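Local atomic coordinates of transcriptional regulator, TetR family (Myxococcus xanthus, PDB entry 5K7F), a protein that probably represses transcription as a TetR-type DNA-binding regulator of isovaleryl coenzyme A biosynthesis, with isovaleryl coenzyme A as its likely effector. Residues A[22-30]-A[108-116]. Numbering follows the deposited sequence.
Sequences LETAARLIC and WSKEVIIIL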
# COMPACT_ATOMS: atom_id res chain seq x y z
N LEU A 22 -12.38 -3.64 19.62
CA LEU A 22 -11.21 -3.37 18.78
C LEU A 22 -11.61 -2.83 17.41
O LEU A 22 -10.91 -1.96 16.85
CB LEU A 22 -10.37 -4.64 18.57
CG LEU A 22 -9.83 -5.32 19.81
CD1 LEU A 22 -8.99 -6.50 19.45
CD2 LEU A 22 -9.05 -4.36 20.68
N GLU A 23 -12.74 -3.30 16.88
CA GLU A 23 -13.24 -2.85 15.59
C GLU A 23 -13.74 -1.42 15.69
O GLU A 23 -13.53 -0.62 14.76
CB GLU A 23 -14.38 -3.77 15.10
CG GLU A 23 -13.89 -5.19 14.71
CD GLU A 23 -15.00 -6.20 14.52
OE1 GLU A 23 -16.17 -5.78 14.38
OE2 GLU A 23 -14.69 -7.41 14.48
N THR A 24 -14.38 -1.09 16.80
CA THR A 24 -14.87 0.27 17.02
C THR A 24 -13.68 1.22 17.19
O THR A 24 -13.64 2.28 16.57
CB THR A 24 -15.82 0.30 18.24
OG1 THR A 24 -17.01 -0.46 17.98
CG2 THR A 24 -16.21 1.74 18.59
N ALA A 25 -12.69 0.81 17.98
CA ALA A 25 -11.47 1.60 18.13
C ALA A 25 -10.75 1.79 16.81
O ALA A 25 -10.24 2.87 16.51
CB ALA A 25 -10.57 0.92 19.15
N ALA A 26 -10.64 0.71 16.01
CA ALA A 26 -10.00 0.81 14.70
C ALA A 26 -10.72 1.84 13.81
O ALA A 26 -10.07 2.63 13.13
CB ALA A 26 -9.98 -0.55 14.01
N ARG A 27 -12.05 1.81 13.80
CA ARG A 27 -12.81 2.86 13.10
C ARG A 27 -12.39 4.27 13.55
O ARG A 27 -12.04 5.13 12.73
CB ARG A 27 -14.31 2.65 13.30
CG ARG A 27 -14.89 1.57 12.46
CD ARG A 27 -16.42 1.66 12.45
NE ARG A 27 -17.02 0.86 13.53
CZ ARG A 27 -17.13 -0.47 13.50
NH1 ARG A 27 -16.68 -1.17 12.46
NH2 ARG A 27 -17.70 -1.12 14.53
N LEU A 28 -12.43 4.53 14.85
CA LEU A 28 -12.09 5.88 15.31
C LEU A 28 -10.66 6.25 14.93
O LEU A 28 -10.39 7.38 14.48
CB LEU A 28 -12.29 5.99 16.82
CG LEU A 28 -13.70 5.82 17.34
CD1 LEU A 28 -13.67 5.80 18.87
CD2 LEU A 28 -14.59 6.94 16.86
N ILE A 29 -9.73 5.32 15.09
CA ILE A 29 -8.33 5.63 14.81
C ILE A 29 -8.15 5.97 13.34
O ILE A 29 -7.43 6.92 12.98
CB ILE A 29 -7.41 4.46 15.24
CG1 ILE A 29 -7.28 4.43 16.76
CG2 ILE A 29 -6.03 4.63 14.64
CD1 ILE A 29 -6.61 3.16 17.29
N CYS A 30 -8.80 5.21 12.46
CA CYS A 30 -8.73 5.52 11.03
C CYS A 30 -9.41 6.85 10.71
O CYS A 30 -8.98 7.54 9.79
CB CYS A 30 -9.35 4.38 10.22
SG CYS A 30 -8.24 2.98 10.06
N TRP A 108 -16.58 -4.98 8.10
CA TRP A 108 -16.26 -5.22 9.51
C TRP A 108 -14.77 -5.42 9.77
O TRP A 108 -14.34 -5.20 10.90
CB TRP A 108 -17.04 -6.42 10.08
CG TRP A 108 -16.78 -7.76 9.50
CD1 TRP A 108 -17.46 -8.36 8.47
CD2 TRP A 108 -15.77 -8.69 9.91
NE1 TRP A 108 -16.94 -9.61 8.22
CE2 TRP A 108 -15.92 -9.84 9.10
CE3 TRP A 108 -14.79 -8.68 10.90
CZ2 TRP A 108 -15.09 -10.96 9.24
CZ3 TRP A 108 -13.96 -9.81 11.03
CH2 TRP A 108 -14.12 -10.92 10.20
N SER A 109 -13.97 -5.80 8.77
CA SER A 109 -12.57 -6.10 9.00
C SER A 109 -11.61 -5.04 8.44
O SER A 109 -10.44 -5.05 8.80
CB SER A 109 -12.23 -7.47 8.39
OG SER A 109 -12.58 -7.49 7.01
N LYS A 110 -12.09 -4.13 7.59
CA LYS A 110 -11.17 -3.34 6.77
C LYS A 110 -10.28 -2.40 7.58
O LYS A 110 -9.12 -2.20 7.23
CB LYS A 110 -11.95 -2.57 5.70
CG LYS A 110 -12.91 -1.54 6.19
CD LYS A 110 -13.87 -1.13 5.07
CE LYS A 110 -14.81 -0.02 5.54
NZ LYS A 110 -14.10 1.28 5.63
N GLU A 111 -10.80 -1.79 8.66
CA GLU A 111 -9.97 -0.83 9.38
C GLU A 111 -8.96 -1.51 10.28
O GLU A 111 -7.85 -1.00 10.44
CB GLU A 111 -10.83 0.13 10.20
CG GLU A 111 -11.63 1.06 9.33
CD GLU A 111 -13.06 0.63 9.17
OE1 GLU A 111 -13.45 -0.42 9.74
OE2 GLU A 111 -13.79 1.34 8.47
N VAL A 112 -9.32 -2.65 10.89
CA VAL A 112 -8.33 -3.46 11.61
C VAL A 112 -7.13 -3.75 10.72
O VAL A 112 -5.97 -3.62 11.13
CB VAL A 112 -8.99 -4.76 12.15
CG1 VAL A 112 -7.95 -5.73 12.75
CG2 VAL A 112 -10.01 -4.43 13.23
N ILE A 113 -7.38 -4.13 9.46
CA ILE A 113 -6.28 -4.53 8.60
C ILE A 113 -5.47 -3.31 8.16
O ILE A 113 -4.25 -3.37 8.01
CB ILE A 113 -6.83 -5.32 7.39
CG1 ILE A 113 -7.69 -6.53 7.83
CG2 ILE A 113 -5.72 -5.70 6.41
CD1 ILE A 113 -6.95 -7.59 8.73
N ILE A 114 -6.13 -2.17 7.94
CA ILE A 114 -5.41 -0.95 7.62
C ILE A 114 -4.41 -0.62 8.74
O ILE A 114 -3.25 -0.25 8.48
CB ILE A 114 -6.42 0.19 7.41
CG1 ILE A 114 -7.20 -0.09 6.12
CG2 ILE A 114 -5.76 1.56 7.41
CD1 ILE A 114 -8.37 0.85 5.93
N ILE A 115 -4.86 -0.73 9.99
CA ILE A 115 -3.99 -0.35 11.09
C ILE A 115 -2.81 -1.31 11.20
O ILE A 115 -1.68 -0.90 11.50
CB ILE A 115 -4.79 -0.26 12.39
CG1 ILE A 115 -5.65 1.00 12.36
CG2 ILE A 115 -3.88 -0.27 13.61
CD1 ILE A 115 -6.77 0.96 13.37
N LEU A 116 -3.06 -2.59 10.90
CA LEU A 116 -2.01 -3.60 10.90
C LEU A 116 -0.80 -3.19 10.05
O LEU A 116 0.35 -3.51 10.39
CB LEU A 116 -2.60 -4.90 10.38
CG LEU A 116 -1.68 -6.10 10.29
CD1 LEU A 116 -1.02 -6.41 11.65
CD2 LEU A 116 -2.54 -7.26 9.79
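Ala26 lets helix 18-32 come close to helix 110-117: its methyl points toward the partner, between Val112 and Ile115, where the local axes pass 8.4 Å apart at 64°. Ile115 reaches across with its far end; CG1 lies anti to the carbonyl carbon and the extended chain lays CD1 against the Ala26 backbone, a tight 3.5 Å from CA. The same CD1 meets Ile29 CG2, the two isoleucine side chains crossing at about a right angle, while Val112 CG2 closes on Ala26 CB at 4.0 Å.

One turn on, Cys30 SG fits among Glu111 CB, Ile114 CG2 and Ile115 CG1, each at 3.9 to 4.0 Å. Glu111 bends at chi2 (100°), which brings its carboxylate across the Arg27 chain at a slant, OE1 3.7 Å from Arg27 CG. The guanidinium is turned nearly perpendicular to that carboxylate, with NH1 too far from OE1 for a salt bridge; Glu111 makes its salt bridge to Lys110 NZ, which meets OE2 from above the carboxylate plane. The extended Glu23 chain brings its end near Trp108, OE2 lying obliquely to the ring, and that oxygen is hydrogen-bonded to Tyr70 OH.

The contact joins the predicted DNA-binding region to the TetR-type C-terminal region, which in relatives usually binds the effector, and helix 60-83 borders both partners, with Tyr70 against Leu22 and Leu64 against Ile115.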